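Long-range contact in putative exported protein (Bordetella pertussis Tohama I, PDB 2PFZ), which binds pyroglutamic acid as an extracytoplasmic solute receptor, probably delivering it to a tripartite ATP-independent periplasmic (TRAP) transporter: residues S116-I130 with Y194-N208. Sequence-based numbering, arbitrary orientation.
Sequences SVAWPPQGIFANRDI and YIKKFYDTEAWLPKN. With PCA (pyroglutamic acid), chain B.
F125 and F198 are a non-hydrogen-bonded pair across antiparallel strands 123-126 and 197-199, their rings meeting obliquely. CD1 of F198 sits over the centre of the F125 ring, 3.4 Å from its CZ, with the planes 49° apart. CG of F198 swings opposite its backbone N (chi1 177°), which brings the ring to the G123 backbone; G123, with no side chain, lets F198 CE1 come within 3.4 Å of its CA. On the other side of the sheet, I130 CB lies over one face of the Y199 ring. Tyrosine suits this place because its buried ring packs on I130 while its OH accepts the N-H of I130 at 2.9 Å and lies near R128 O and a water.

Between the two ladders, residues 119-122 run beside 201-206. Q122 lays CG on the W204 indole, 3.5 Å from the centroid of its five-membered ring, in a CH-pi contact. Its backbone O accepts from both A203 N and T201 OG1 in the carbonyl plane. P121, with no N-H to satisfy, packs on L205. Beyond it, W119 turns one face to pyroglutamic acid, while its NE1 gives a 2.8 Å hydrogen bond to N208 OD1 from above the amide plane, which should help hold the indole in its rotation beside the ligand. At the far polar edge, N127 uses both ends of its amide: OD1 accepts from K196 N and ND2 donates to Y194 O.

These paired crossings join the two lobes of a periplasmic-binding-protein fold. Strands 123-126 and 197-199 lie between 178-181 and 260-262 in the mixed sheet; 111-118 and 207-213 belong to the three-stranded one, flanked by helices 88-107 and 222-256.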
# COMPACT_ATOMS: atom_id res chain seq x y z
N SER A 116 5.94 -8.64 -1.27
CA SER A 116 5.19 -7.40 -1.45
C SER A 116 3.80 -7.74 -1.96
O SER A 116 3.67 -8.60 -2.85
CB SER A 116 5.91 -6.49 -2.45
OG SER A 116 5.27 -5.20 -2.60
N VAL A 117 2.76 -7.14 -1.36
CA VAL A 117 1.42 -7.38 -1.85
C VAL A 117 0.61 -6.12 -2.08
O VAL A 117 0.73 -5.16 -1.35
CB VAL A 117 0.61 -8.54 -1.14
CG1 VAL A 117 1.40 -9.36 -0.07
CG2 VAL A 117 -0.80 -8.16 -0.73
N ALA A 118 -0.19 -6.14 -3.14
CA ALA A 118 -0.98 -4.97 -3.52
C ALA A 118 -2.23 -4.86 -2.67
O ALA A 118 -2.92 -5.84 -2.45
CB ALA A 118 -1.38 -5.05 -5.00
N TRP A 119 -2.49 -3.64 -2.20
CA TRP A 119 -3.81 -3.25 -1.70
C TRP A 119 -4.77 -3.28 -2.90
O TRP A 119 -4.33 -3.23 -4.05
CB TRP A 119 -3.76 -1.81 -1.17
CG TRP A 119 -3.12 -1.62 0.18
CD1 TRP A 119 -1.80 -1.39 0.44
CD2 TRP A 119 -3.79 -1.58 1.43
NE1 TRP A 119 -1.60 -1.21 1.79
CE2 TRP A 119 -2.81 -1.34 2.43
CE3 TRP A 119 -5.12 -1.76 1.82
CZ2 TRP A 119 -3.13 -1.25 3.78
CZ3 TRP A 119 -5.44 -1.67 3.16
CH2 TRP A 119 -4.45 -1.41 4.13
N PRO A 120 -6.09 -3.35 -2.65
CA PRO A 120 -7.07 -3.28 -3.75
C PRO A 120 -7.08 -1.94 -4.51
O PRO A 120 -6.50 -0.94 -4.06
CB PRO A 120 -8.39 -3.56 -3.04
CG PRO A 120 -7.95 -4.33 -1.74
CD PRO A 120 -6.75 -3.59 -1.35
N PRO A 121 -7.70 -1.93 -5.71
CA PRO A 121 -7.68 -0.73 -6.55
C PRO A 121 -8.29 0.48 -5.86
O PRO A 121 -9.32 0.36 -5.19
CB PRO A 121 -8.49 -1.15 -7.77
CG PRO A 121 -8.29 -2.65 -7.83
CD PRO A 121 -8.40 -3.05 -6.39
N GLN A 122 -7.63 1.61 -6.00
CA GLN A 122 -7.95 2.78 -5.19
C GLN A 122 -9.05 3.62 -5.77
O GLN A 122 -8.95 4.05 -6.93
CB GLN A 122 -6.72 3.64 -4.99
CG GLN A 122 -5.54 2.83 -4.42
CD GLN A 122 -5.60 2.58 -2.93
OE1 GLN A 122 -5.76 1.44 -2.47
NE2 GLN A 122 -5.41 3.62 -2.16
N GLY A 123 -10.05 3.92 -4.94
CA GLY A 123 -11.17 4.75 -5.36
C GLY A 123 -11.28 5.97 -4.48
O GLY A 123 -10.47 6.15 -3.57
N ILE A 124 -12.27 6.81 -4.76
CA ILE A 124 -12.44 8.06 -4.04
C ILE A 124 -13.65 7.95 -3.17
O ILE A 124 -14.76 7.74 -3.68
CB ILE A 124 -12.69 9.27 -4.98
CG1 ILE A 124 -11.71 9.26 -6.16
CG2 ILE A 124 -12.59 10.59 -4.18
CD1 ILE A 124 -12.16 10.16 -7.35
N PHE A 125 -13.43 8.10 -1.87
CA PHE A 125 -14.51 8.20 -0.88
C PHE A 125 -14.91 9.67 -0.78
O PHE A 125 -14.07 10.51 -0.45
CB PHE A 125 -14.05 7.74 0.50
CG PHE A 125 -13.81 6.25 0.60
CD1 PHE A 125 -14.87 5.37 0.88
CD2 PHE A 125 -12.53 5.72 0.41
CE1 PHE A 125 -14.66 3.96 0.98
CE2 PHE A 125 -12.29 4.32 0.51
CZ PHE A 125 -13.36 3.45 0.79
N ALA A 126 -16.16 10.00 -1.11
CA ALA A 126 -16.64 11.37 -0.98
C ALA A 126 -18.15 11.47 -0.69
O ALA A 126 -18.89 10.49 -0.82
CB ALA A 126 -16.28 12.18 -2.24
N ASN A 127 -18.58 12.65 -0.30
CA ASN A 127 -19.99 12.93 -0.16
C ASN A 127 -20.53 13.68 -1.36
O ASN A 127 -21.74 13.76 -1.55
CB ASN A 127 -20.26 13.67 1.15
CG ASN A 127 -20.21 12.75 2.34
OD1 ASN A 127 -20.78 11.66 2.31
ND2 ASN A 127 -19.50 13.15 3.38
N ARG A 128 -19.59 14.20 -2.16
CA ARG A 128 -19.84 14.99 -3.37
C ARG A 128 -20.10 14.16 -4.61
O ARG A 128 -19.60 13.03 -4.74
CB ARG A 128 -18.58 15.79 -3.73
CG ARG A 128 -18.42 17.07 -3.04
CD ARG A 128 -17.20 17.75 -3.61
NE ARG A 128 -16.81 18.86 -2.76
CZ ARG A 128 -15.96 19.80 -3.09
NH1 ARG A 128 -15.35 19.78 -4.27
NH2 ARG A 128 -15.70 20.76 -2.22
N ASP A 129 -20.82 14.77 -5.55
CA ASP A 129 -20.92 14.22 -6.89
C ASP A 129 -19.66 14.56 -7.67
O ASP A 129 -19.31 15.73 -7.81
CB ASP A 129 -22.19 14.71 -7.57
CG ASP A 129 -23.40 13.90 -7.16
OD1 ASP A 129 -23.96 13.21 -8.02
OD2 ASP A 129 -23.79 13.93 -5.97
N ILE A 130 -18.96 13.53 -8.15
CA ILE A 130 -17.72 13.73 -8.87
C ILE A 130 -17.84 13.07 -10.22
O ILE A 130 -17.77 11.85 -10.33
CB ILE A 130 -16.49 13.14 -8.11
CG1 ILE A 130 -16.44 13.65 -6.65
CG2 ILE A 130 -15.20 13.45 -8.87
CD1 ILE A 130 -15.22 13.11 -5.83
N TYR A 194 -19.77 8.01 7.82
CA TYR A 194 -19.49 9.43 7.63
C TYR A 194 -19.42 9.87 6.19
O TYR A 194 -19.63 11.04 5.88
CB TYR A 194 -18.17 9.79 8.31
CG TYR A 194 -18.18 9.56 9.79
CD1 TYR A 194 -18.78 10.49 10.65
CD2 TYR A 194 -17.61 8.42 10.35
CE1 TYR A 194 -18.80 10.27 12.03
CE2 TYR A 194 -17.62 8.20 11.72
CZ TYR A 194 -18.21 9.13 12.55
OH TYR A 194 -18.22 8.92 13.91
N ILE A 195 -19.09 8.93 5.31
CA ILE A 195 -18.89 9.24 3.90
C ILE A 195 -19.70 8.25 3.07
O ILE A 195 -19.61 7.04 3.28
CB ILE A 195 -17.37 9.21 3.54
CG1 ILE A 195 -16.59 10.19 4.42
CG2 ILE A 195 -17.16 9.55 2.09
CD1 ILE A 195 -15.07 10.12 4.28
N LYS A 196 -20.49 8.76 2.13
CA LYS A 196 -21.56 7.98 1.51
C LYS A 196 -21.34 7.42 0.10
O LYS A 196 -22.18 6.66 -0.39
CB LYS A 196 -22.86 8.79 1.49
CG LYS A 196 -23.89 8.31 2.47
CD LYS A 196 -23.44 8.55 3.89
CE LYS A 196 -23.97 7.46 4.78
NZ LYS A 196 -23.78 7.83 6.20
N LYS A 197 -20.26 7.82 -0.57
CA LYS A 197 -19.99 7.40 -1.94
C LYS A 197 -18.58 6.83 -2.02
O LYS A 197 -17.70 7.26 -1.27
CB LYS A 197 -20.11 8.57 -2.95
CG LYS A 197 -21.49 9.26 -3.02
CD LYS A 197 -21.43 10.52 -3.87
CE LYS A 197 -22.66 11.45 -3.69
NZ LYS A 197 -23.92 10.71 -3.42
N PHE A 198 -18.38 5.85 -2.90
CA PHE A 198 -17.05 5.40 -3.29
C PHE A 198 -17.06 5.28 -4.82
O PHE A 198 -17.79 4.45 -5.37
CB PHE A 198 -16.74 4.03 -2.66
CG PHE A 198 -15.43 3.43 -3.06
CD1 PHE A 198 -14.24 3.88 -2.50
CD2 PHE A 198 -15.39 2.36 -3.95
CE1 PHE A 198 -13.00 3.31 -2.87
CE2 PHE A 198 -14.17 1.78 -4.33
CZ PHE A 198 -12.98 2.24 -3.77
N TYR A 199 -16.30 6.15 -5.47
CA TYR A 199 -16.06 6.09 -6.90
C TYR A 199 -14.94 5.09 -7.13
O TYR A 199 -13.80 5.30 -6.71
CB TYR A 199 -15.65 7.47 -7.41
CG TYR A 199 -16.79 8.46 -7.31
CD1 TYR A 199 -17.67 8.61 -8.37
CD2 TYR A 199 -17.00 9.21 -6.16
CE1 TYR A 199 -18.75 9.50 -8.27
CE2 TYR A 199 -18.05 10.11 -6.06
CZ TYR A 199 -18.93 10.23 -7.12
OH TYR A 199 -19.98 11.10 -7.03
N ASP A 200 -15.30 3.99 -7.79
CA ASP A 200 -14.41 2.85 -8.03
C ASP A 200 -13.46 3.17 -9.19
O ASP A 200 -13.48 2.50 -10.24
CB ASP A 200 -15.29 1.64 -8.34
CG ASP A 200 -14.56 0.29 -8.26
OD1 ASP A 200 -13.47 0.20 -7.64
OD2 ASP A 200 -15.12 -0.69 -8.78
N THR A 201 -12.59 4.16 -8.99
CA THR A 201 -11.68 4.60 -10.05
C THR A 201 -10.57 3.60 -10.38
O THR A 201 -9.94 3.70 -11.45
CB THR A 201 -11.05 5.97 -9.73
OG1 THR A 201 -10.42 5.95 -8.44
CG2 THR A 201 -12.16 7.04 -9.73
N GLU A 202 -10.29 2.68 -9.44
CA GLU A 202 -9.21 1.70 -9.64
C GLU A 202 -7.97 2.42 -10.17
O GLU A 202 -7.27 1.92 -11.07
CB GLU A 202 -9.64 0.54 -10.59
CG GLU A 202 -10.97 -0.12 -10.21
CD GLU A 202 -11.24 -1.40 -10.99
OE1 GLU A 202 -11.17 -1.37 -12.24
OE2 GLU A 202 -11.52 -2.43 -10.33
N ALA A 203 -7.66 3.56 -9.55
CA ALA A 203 -6.64 4.48 -10.07
C ALA A 203 -5.22 3.96 -9.94
O ALA A 203 -4.37 4.25 -10.80
CB ALA A 203 -6.79 5.90 -9.43
N TRP A 204 -4.97 3.20 -8.89
CA TRP A 204 -3.66 2.55 -8.70
C TRP A 204 -3.85 1.44 -7.69
O TRP A 204 -4.93 1.33 -7.09
CB TRP A 204 -2.57 3.56 -8.26
CG TRP A 204 -2.70 4.15 -6.90
CD1 TRP A 204 -2.11 3.68 -5.73
CD2 TRP A 204 -3.43 5.32 -6.54
NE1 TRP A 204 -2.47 4.48 -4.66
CE2 TRP A 204 -3.28 5.50 -5.13
CE3 TRP A 204 -4.22 6.23 -7.26
CZ2 TRP A 204 -3.87 6.57 -4.44
CZ3 TRP A 204 -4.82 7.31 -6.57
CH2 TRP A 204 -4.65 7.45 -5.17
N LEU A 205 -2.82 0.63 -7.49
CA LEU A 205 -2.84 -0.42 -6.49
C LEU A 205 -1.52 -0.32 -5.71
O LEU A 205 -0.50 -0.87 -6.11
CB LEU A 205 -3.02 -1.83 -7.09
CG LEU A 205 -4.38 -2.29 -7.67
CD1 LEU A 205 -4.59 -1.66 -9.05
CD2 LEU A 205 -4.48 -3.82 -7.79
N PRO A 206 -1.57 0.36 -4.56
CA PRO A 206 -0.31 0.58 -3.86
C PRO A 206 0.06 -0.69 -3.11
O PRO A 206 -0.82 -1.40 -2.62
CB PRO A 206 -0.66 1.70 -2.88
CG PRO A 206 -2.11 1.49 -2.56
CD PRO A 206 -2.73 0.80 -3.78
N LYS A 207 1.35 -0.99 -3.00
CA LYS A 207 1.76 -2.22 -2.30
C LYS A 207 2.32 -1.95 -0.92
O LYS A 207 2.93 -0.91 -0.68
CB LYS A 207 2.82 -2.98 -3.12
CG LYS A 207 2.35 -3.39 -4.55
CD LYS A 207 3.37 -4.32 -5.27
CE LYS A 207 4.71 -3.63 -5.46
NZ LYS A 207 4.56 -2.32 -6.17
N ASN A 208 2.08 -2.89 -0.01
CA ASN A 208 2.92 -3.04 1.19
C ASN A 208 4.10 -3.94 0.87
O ASN A 208 4.06 -4.70 -0.11
CB ASN A 208 2.09 -3.60 2.35
CG ASN A 208 1.12 -2.59 2.89
OD1 ASN A 208 1.11 -1.43 2.47
ND2 ASN A 208 0.28 -3.01 3.83
N PCA B . -5.45 1.59 2.56
CA PCA B . -4.26 2.18 3.20
CB PCA B . -3.16 2.45 2.17
CG PCA B . -3.73 2.04 0.83
CD PCA B . -5.08 1.49 1.17
OE PCA B . -5.82 0.94 0.33
C PCA B . -4.69 3.52 3.77
O PCA B . -4.02 4.10 4.63
OXT PCA B . -5.74 4.03 3.36
O HOH W 1 -11.26 1.68 -6.95
O HOH W 2 -22.78 10.41 -7.58